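2S Albumin protein (Dolichos, PDB 6IX1) is a seed albumin that, as in related hemopexin-fold legume albumins, may bind small ligands such as spermine or haem. Local coordinates at residues E72-S77 with A103-V108; A183-F186 with Y191-I194; K195-P198 with N202-L205. All blocks are in the same frame, centred on the assembly; numbering follows the deposited sequence.

Interaction 1 (E72-S77 with A103-V108)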
loop_
_atom_site.group_PDB
_atom_site.type_symbol
_atom_site.label_atom_id
_atom_site.label_comp_id
_atom_site.label_asym_id
_atom_site.label_seq_id
_atom_site.Cartn_x
_atom_site.Cartn_y
_atom_site.Cartn_z
ATOM N N GLU A 72 -11.468 2.493 -6.673
ATOM C CA GLU A 72 -11.271 3.463 -5.571
ATOM C C GLU A 72 -10.066 3.085 -4.697
ATOM O O GLU A 72 -9.791 1.926 -4.519
ATOM C CB GLU A 72 -12.549 3.572 -4.747
ATOM C CG GLU A 72 -13.710 4.108 -5.598
ATOM C CD GLU A 72 -15.080 4.115 -4.956
ATOM O OE1 GLU A 72 -15.199 3.534 -3.931
ATOM O OE2 GLU A 72 -15.987 4.619 -5.637
ATOM N N ALA A 73 -9.437 4.124 -4.162
ATOM C CA ALA A 73 -8.317 3.938 -3.246
ATOM C C ALA A 73 -8.206 5.159 -2.336
ATOM O O ALA A 73 -8.529 6.231 -2.777
ATOM C CB ALA A 73 -7.057 3.737 -4.009
ATOM N N TYR A 74 -7.679 4.911 -1.121
ATOM C CA TYR A 74 -7.149 6.024 -0.309
ATOM C C TYR A 74 -5.685 6.245 -0.567
ATOM O O TYR A 74 -4.938 5.236 -0.720
ATOM C CB TYR A 74 -7.380 5.808 1.193
ATOM C CG TYR A 74 -8.777 6.054 1.631
ATOM C CD1 TYR A 74 -9.193 7.343 1.939
ATOM C CD2 TYR A 74 -9.733 5.077 1.699
ATOM C CE1 TYR A 74 -10.491 7.649 2.319
ATOM C CE2 TYR A 74 -11.018 5.349 2.101
ATOM C CZ TYR A 74 -11.402 6.643 2.412
ATOM O OH TYR A 74 -12.680 6.881 2.814
ATOM N N VAL A 75 -5.288 7.503 -0.645
ATOM C CA VAL A 75 -3.872 7.866 -0.714
ATOM C C VAL A 75 -3.539 8.850 0.378
ATOM O O VAL A 75 -4.452 9.529 0.900
ATOM C CB VAL A 75 -3.592 8.451 -2.110
ATOM C CG1 VAL A 75 -3.824 7.424 -3.200
ATOM C CG2 VAL A 75 -4.376 9.706 -2.476
ATOM N N PHE A 76 -2.286 8.862 0.761
ATOM C CA PHE A 76 -1.771 9.591 1.925
ATOM C C PHE A 76 -0.491 10.318 1.540
ATOM O O PHE A 76 0.241 9.813 0.690
ATOM C CB PHE A 76 -1.450 8.618 3.065
ATOM C CG PHE A 76 -2.634 7.834 3.606
ATOM C CD1 PHE A 76 -3.170 6.753 2.917
ATOM C CD2 PHE A 76 -3.313 8.280 4.729
ATOM C CE1 PHE A 76 -4.307 6.093 3.356
ATOM C CE2 PHE A 76 -4.468 7.648 5.117
ATOM C CZ PHE A 76 -4.970 6.540 4.459
ATOM N N SER A 77 -0.210 11.422 2.198
ATOM C CA SER A 77 1.047 12.165 2.103
ATOM C C SER A 77 1.200 12.897 3.452
ATOM O O SER A 77 0.473 13.840 3.691
ATOM C CB SER A 77 1.083 13.119 0.972
ATOM O OG SER A 77 2.342 13.750 0.872
ATOM N N ALA A 103 -7.029 12.319 10.581
ATOM C CA ALA A 103 -7.980 12.326 11.719
ATOM C C ALA A 103 -9.328 12.841 11.284
ATOM O O ALA A 103 -10.337 12.406 11.907
ATOM C CB ALA A 103 -7.420 13.164 12.817
ATOM N N GLU A 104 -9.407 13.737 10.328
ATOM C CA GLU A 104 -10.697 14.177 9.816
ATOM C C GLU A 104 -11.315 13.130 8.875
ATOM O O GLU A 104 -12.539 12.916 8.915
ATOM C CB GLU A 104 -10.555 15.508 9.143
ATOM C CG GLU A 104 -10.346 16.671 10.088
ATOM C CD GLU A 104 -9.988 17.875 9.265
ATOM O OE1 GLU A 104 -10.882 18.681 8.972
ATOM O OE2 GLU A 104 -8.759 18.023 8.934
ATOM N N MET A 105 -10.512 12.423 8.085
ATOM C CA MET A 105 -11.018 11.388 7.172
ATOM C C MET A 105 -11.568 10.206 7.983
ATOM O O MET A 105 -12.558 9.623 7.616
ATOM C CB MET A 105 -9.938 10.948 6.196
ATOM C CG MET A 105 -10.457 10.081 5.134
ATOM S SD MET A 105 -11.551 10.868 3.952
ATOM C CE MET A 105 -10.306 11.601 2.880
ATOM N N PHE A 106 -10.811 9.836 9.022
ATOM C CA PHE A 106 -11.111 8.654 9.842
ATOM C C PHE A 106 -11.060 9.093 11.286
ATOM O O PHE A 106 -10.034 8.910 11.967
ATOM C CB PHE A 106 -10.111 7.535 9.607
ATOM C CG PHE A 106 -9.948 7.096 8.182
ATOM C CD1 PHE A 106 -10.881 6.268 7.580
ATOM C CD2 PHE A 106 -8.874 7.539 7.436
ATOM C CE1 PHE A 106 -10.742 5.935 6.229
ATOM C CE2 PHE A 106 -8.711 7.134 6.097
ATOM C CZ PHE A 106 -9.614 6.309 5.515
ATOM N N PRO A 107 -12.156 9.701 11.794
ATOM C CA PRO A 107 -12.155 10.166 13.191
ATOM C C PRO A 107 -11.727 9.144 14.259
ATOM O O PRO A 107 -11.156 9.573 15.292
ATOM C CB PRO A 107 -13.604 10.627 13.379
ATOM C CG PRO A 107 -13.969 11.186 12.014
ATOM C CD PRO A 107 -13.312 10.200 11.060
ATOM N N VAL A 108 -11.932 7.844 14.018
ATOM C CA VAL A 108 -11.512 6.831 15.013
ATOM C C VAL A 108 -10.002 6.833 15.174
ATOM O O VAL A 108 -9.491 6.301 16.178
ATOM C CB VAL A 108 -11.943 5.412 14.642
ATOM C CG1 VAL A 108 -13.441 5.258 14.769
ATOM C CG2 VAL A 108 -11.369 4.916 13.334
#
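M105 and F106 lie at the end of helix 102-105 and pack against Y74 and F76 of strand 72-77, in the second sheet of a four-bladed beta-propeller of hemopexin type. The contact combines a Met-aromatic pair with an edge-to-face pair of rings, and all four residues are buried.

M105, the last helical residue, reaches Y74 first. Its CG stands anti to the backbone N (chi1 -171°), and bends at the next two torsions bring CG, SD and CE together beside Y74 CE1. M105 CG comes to 3.7 Å from Y74 CE1, and M105 SD lies 3.8 Å from that same Y74 carbon. The sulfur is 81° off the ring normal, which places it at the edge of the phenol, and M105 CE follows in the ring plane. Further contacts of M105 with C81 and S97 continue this packing beyond the two segments.

F106 is the first residue to leave helical geometry, and it turns its ring toward the strand. The ring edge meets the face of Y74 with the planes 58° apart and the centroids separated by 4.8 Å. F106 CZ is the leading atom, 3.5 Å above the plane of the Y74 ring and over its centre. Y74 also stacks with Y83 and meets F66, while F106 touches I141 of strand 137-142, which brings the neighbouring sheet into the packing. With an alanine in place of Y74, the leading edge of F106 and the curled end of M105 would probably lose the ring they close on, leaving a gap beside the strand. Next to CZ on the same ring, F106 CE2 comes within 4.1 Å of F76 CZ, a looser approach than that to Y74.

Interaction 2 (A183-F186 with Y191-I194). With SO4 (sulfate ion), chain D.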
loop_
_atom_site.group_PDB
_atom_site.type_symbol
_atom_site.label_atom_id
_atom_site.label_comp_id
_atom_site.label_asym_id
_atom_site.label_seq_id
_atom_site.Cartn_x
_atom_site.Cartn_y
_atom_site.Cartn_z
ATOM N N ALA A 183 -0.206 -11.310 -0.024
ATOM C CA ALA A 183 0.141 -9.896 0.064
ATOM C C ALA A 183 1.629 -9.733 -0.070
ATOM O O ALA A 183 2.363 -10.652 0.282
ATOM C CB ALA A 183 -0.329 -9.296 1.353
ATOM N N TYR A 184 2.056 -8.561 -0.525
ATOM C CA TYR A 184 3.478 -8.231 -0.674
ATOM C C TYR A 184 3.794 -7.131 0.341
ATOM O O TYR A 184 3.087 -6.134 0.398
ATOM C CB TYR A 184 3.768 -7.720 -2.077
ATOM C CG TYR A 184 3.664 -8.759 -3.111
ATOM C CD1 TYR A 184 2.465 -9.035 -3.725
ATOM C CD2 TYR A 184 4.758 -9.525 -3.469
ATOM C CE1 TYR A 184 2.365 -10.077 -4.640
ATOM C CE2 TYR A 184 4.661 -10.559 -4.379
ATOM C CZ TYR A 184 3.474 -10.795 -5.040
ATOM O OH TYR A 184 3.327 -11.816 -5.938
ATOM N N LEU A 185 4.875 -7.356 1.097
ATOM C CA LEU A 185 5.322 -6.366 2.121
ATOM C C LEU A 185 6.733 -5.927 1.658
ATOM O O LEU A 185 7.570 -6.740 1.295
ATOM C CB LEU A 185 5.438 -7.010 3.516
ATOM C CG LEU A 185 4.229 -7.818 3.976
ATOM C CD1 LEU A 185 4.539 -8.327 5.380
ATOM C CD2 LEU A 185 2.974 -6.937 4.034
ATOM N N PHE A 186 6.929 -4.632 1.707
ATOM C CA PHE A 186 8.198 -4.029 1.284
ATOM C C PHE A 186 8.796 -3.227 2.455
ATOM O O PHE A 186 8.096 -2.546 3.160
ATOM C CB PHE A 186 7.961 -3.038 0.133
ATOM C CG PHE A 186 7.379 -3.663 -1.100
ATOM C CD1 PHE A 186 6.051 -3.832 -1.275
ATOM C CD2 PHE A 186 8.190 -4.169 -2.062
ATOM C CE1 PHE A 186 5.555 -4.476 -2.407
ATOM C CE2 PHE A 186 7.785 -4.855 -3.191
ATOM C CZ PHE A 186 6.429 -4.986 -3.361
ATOM N N TYR A 191 11.718 -7.239 0.153
ATOM C CA TYR A 191 10.301 -7.585 0.230
ATOM C C TYR A 191 10.088 -9.035 0.624
ATOM O O TYR A 191 11.009 -9.845 0.581
ATOM C CB TYR A 191 9.550 -7.323 -1.081
ATOM C CG TYR A 191 9.615 -8.384 -2.160
ATOM C CD1 TYR A 191 10.797 -8.695 -2.775
ATOM C CD2 TYR A 191 8.519 -9.151 -2.424
ATOM C CE1 TYR A 191 10.857 -9.672 -3.756
ATOM C CE2 TYR A 191 8.513 -10.112 -3.419
ATOM C CZ TYR A 191 9.703 -10.338 -4.088
ATOM O OH TYR A 191 9.826 -11.218 -5.131
ATOM N N VAL A 192 8.878 -9.342 0.975
ATOM C CA VAL A 192 8.420 -10.713 1.151
ATOM C C VAL A 192 6.964 -10.846 0.730
ATOM O O VAL A 192 6.225 -9.881 0.773
ATOM C CB VAL A 192 8.600 -11.169 2.615
ATOM C CG1 VAL A 192 7.626 -10.478 3.560
ATOM C CG2 VAL A 192 8.592 -12.674 2.758
ATOM N N ARG A 193 6.643 -12.072 0.314
ATOM C CA ARG A 193 5.285 -12.413 -0.037
ATOM C C ARG A 193 4.754 -13.273 1.095
ATOM O O ARG A 193 5.415 -14.213 1.510
ATOM C CB ARG A 193 5.224 -13.124 -1.362
ATOM C CG ARG A 193 3.822 -13.563 -1.763
ATOM C CD ARG A 193 3.698 -13.946 -3.194
ATOM N NE ARG A 193 4.618 -15.003 -3.557
ATOM C CZ ARG A 193 4.385 -16.036 -4.397
ATOM N NH1 ARG A 193 3.154 -16.319 -4.799
ATOM N NH2 ARG A 193 5.395 -16.794 -4.810
ATOM N N ILE A 194 3.550 -12.910 1.562
ATOM C CA ILE A 194 2.905 -13.686 2.634
ATOM C C ILE A 194 1.555 -14.180 2.125
ATOM O O ILE A 194 0.934 -13.598 1.297
ATOM C CB ILE A 194 2.762 -12.846 3.929
ATOM C CG1 ILE A 194 1.761 -11.712 3.754
ATOM C CG2 ILE A 194 4.124 -12.406 4.422
ATOM C CD1 ILE A 194 1.417 -11.071 5.117
HETATM S S SO4 D . 6.947 -13.045 -6.117
HETATM O O1 SO4 D . 7.646 -13.939 -6.972
HETATM O O2 SO4 D . 5.561 -13.275 -6.343
HETATM O O3 SO4 D . 7.232 -11.743 -6.441
HETATM O O4 SO4 D . 7.261 -13.230 -4.729
#
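The Y184 ring has R193 over one face, with R193 CG 4.1 Å above its plane, and two neighbours at its edge: the rim of Y191 and a bound sulfate. It also stacks with F175 and meets W216 edge-to-face. R193 CG stands anti to the backbone N (chi1 178°), which sets the chain beside Y184, pointing the same way, and the guanidinium is turned within 7° of the ring plane. One face of the guanidinium carries sulfate O2, whereas its NH1 makes a salt bridge to E182. The edges of Y184 and Y191 meet at 3.8 Å between Y184 CD2 and Y191 CE2. Both phenols donate to the anion: Y184 OH to sulfate O2 at 2.7 Å, and Y191 OH to sulfate O3 at 3.0 Å. G32 N adds a third bond to this sulfate, probably from the crystallisation liquor. F186 and Y191 are nearly parallel, at 19°, but barely overlap; F186 CD2 instead rests 3.6 Å from Y191 CB.

These residues belong to the beta hairpin of strands 182-187 and 190-195, the middle pair of a four-stranded propeller blade. A183 with I194 and L185 with V192 are its hydrogen-bonded pairs, each closed by two backbone bonds. On the sheet face opposite the tyrosines, A183, L185, V192 and I194 make an apolar surface, where I194 CG1 lies 4.0 Å from A183 CB.

Interaction 3 (K195-P198 with N202-L205)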
loop_
_atom_site.group_PDB
_atom_site.type_symbol
_atom_site.label_atom_id
_atom_site.label_comp_id
_atom_site.label_asym_id
_atom_site.label_seq_id
_atom_site.Cartn_x
_atom_site.Cartn_y
_atom_site.Cartn_z
ATOM N N LYS A 195 1.095 -15.231 2.787
ATOM C CA LYS A 195 -0.295 -15.699 2.778
ATOM C C LYS A 195 -0.825 -15.311 4.164
ATOM O O LYS A 195 -0.343 -15.812 5.135
ATOM C CB LYS A 195 -0.398 -17.199 2.556
ATOM C CG LYS A 195 -1.766 -17.775 2.426
ATOM C CD LYS A 195 -1.703 -19.260 2.102
ATOM C CE LYS A 195 -3.085 -19.794 1.787
ATOM N NZ LYS A 195 -3.225 -21.257 1.933
ATOM N N PHE A 196 -1.787 -14.420 4.206
ATOM C CA PHE A 196 -2.285 -13.898 5.476
ATOM C C PHE A 196 -3.622 -14.505 5.801
ATOM O O PHE A 196 -4.393 -14.852 4.911
ATOM C CB PHE A 196 -2.289 -12.369 5.544
ATOM C CG PHE A 196 -3.265 -11.663 4.640
ATOM C CD1 PHE A 196 -2.976 -11.427 3.290
ATOM C CD2 PHE A 196 -4.501 -11.306 5.072
ATOM C CE1 PHE A 196 -3.901 -10.830 2.434
ATOM C CE2 PHE A 196 -5.389 -10.682 4.247
ATOM C CZ PHE A 196 -5.128 -10.487 2.912
ATOM N N THR A 197 -3.890 -14.555 7.112
ATOM C CA THR A 197 -5.054 -15.261 7.683
ATOM C C THR A 197 -5.764 -14.344 8.675
ATOM O O THR A 197 -5.461 -14.344 9.886
ATOM C CB THR A 197 -4.656 -16.576 8.332
ATOM O OG1 THR A 197 -3.743 -16.345 9.403
ATOM C CG2 THR A 197 -4.080 -17.547 7.337
ATOM N N PRO A 198 -6.778 -13.555 8.247
ATOM C CA PRO A 198 -7.423 -12.632 9.179
ATOM C C PRO A 198 -8.045 -13.395 10.357
ATOM O O PRO A 198 -8.690 -14.419 10.198
ATOM C CB PRO A 198 -8.450 -11.912 8.344
ATOM C CG PRO A 198 -7.763 -11.930 7.009
ATOM C CD PRO A 198 -7.215 -13.336 6.862
ATOM N N ASN A 202 -2.086 -17.833 11.527
ATOM C CA ASN A 202 -1.791 -18.963 10.610
ATOM C C ASN A 202 -1.090 -18.430 9.350
ATOM O O ASN A 202 -0.999 -19.218 8.424
ATOM C CB ASN A 202 -3.053 -19.751 10.289
ATOM C CG ASN A 202 -3.650 -20.446 11.474
ATOM O OD1 ASN A 202 -2.924 -20.839 12.378
ATOM N ND2 ASN A 202 -4.963 -20.559 11.464
ATOM N N ASN A 203 -0.564 -17.216 9.343
ATOM C CA ASN A 203 0.009 -16.623 8.145
ATOM C C ASN A 203 1.279 -17.394 7.813
ATOM O O ASN A 203 1.947 -17.951 8.643
ATOM C CB ASN A 203 0.329 -15.164 8.368
ATOM C CG ASN A 203 -0.736 -14.447 9.148
ATOM O OD1 ASN A 203 -1.580 -13.767 8.591
ATOM N ND2 ASN A 203 -0.732 -14.640 10.480
ATOM N N THR A 204 1.586 -17.436 6.530
ATOM C CA THR A 204 2.794 -18.147 6.052
ATOM C C THR A 204 3.635 -17.202 5.208
ATOM O O THR A 204 3.121 -16.293 4.607
ATOM C CB THR A 204 2.489 -19.453 5.369
ATOM O OG1 THR A 204 1.511 -19.167 4.408
ATOM C CG2 THR A 204 1.984 -20.428 6.395
ATOM N N LEU A 205 4.932 -17.495 5.153
ATOM C CA LEU A 205 5.805 -16.832 4.164
ATOM C C LEU A 205 5.742 -17.669 2.915
ATOM O O LEU A 205 5.988 -18.896 3.002
ATOM C CB LEU A 205 7.259 -16.732 4.595
ATOM C CG LEU A 205 7.399 -15.935 5.856
ATOM C CD1 LEU A 205 8.837 -15.701 6.262
ATOM C CD2 LEU A 205 6.727 -14.605 5.842
#
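A beta hairpin opens into its connecting loop where K195 pairs with T204, the antiparallel bridge at the junction of strands 190-195 and 204-211. Two backbone bonds define this hydrogen-bonded pair: K195 N to T204 O and T204 N to K195 O, both 2.9 Å. On the same side of the sheet the two side chains run alongside one another, T204 OG1 touching K195 CB at 3.3 Å.

Beyond the bridge, side chains replace the backbone as acceptors. N203 sets its CG anti to the carbonyl carbon (chi1 -41°), which carries N203 OD1 across to T197 N at 2.9 Å. The donor approaches from above the amide, 48° out of its carbonyl plane, so the bond does not follow a lone pair. In return, T197 OG1 accepts from N202 N at 3.1 Å, a bond more bent than the others, with 135° at the hydrogen.

F196 points away overall, though its CB still touches N203 OD1, and its ring meets F122 edge-to-face, linking the loop to the neighbouring sheet. A bridge at the strand ends, followed by side-chain-to-backbone bonds across the loop, fits the connection between the third and outermost strands of a hemopexin-type propeller blade.

Interactions 2 and 3 share one sheet and one side of the chain's centre: strand 190-195 leaves the hairpin of interaction 2 and runs into the loop of interaction 3, and they touch where I194 CG2 packs on L205 CD2 at 3.7 Å. Interaction 1 belongs to another sheet, its centre about 23 Å from that of interaction 2 and about 26 Å from that of interaction 3. Chemistry follows position. Interaction 1 is buried and wholly apolar across its segments; interaction 2, also buried, adds paired backbones and polar side-chain ends at a sulfate; interaction 3, partly buried and with three exposed residues, relies mainly on hydrogen bonds.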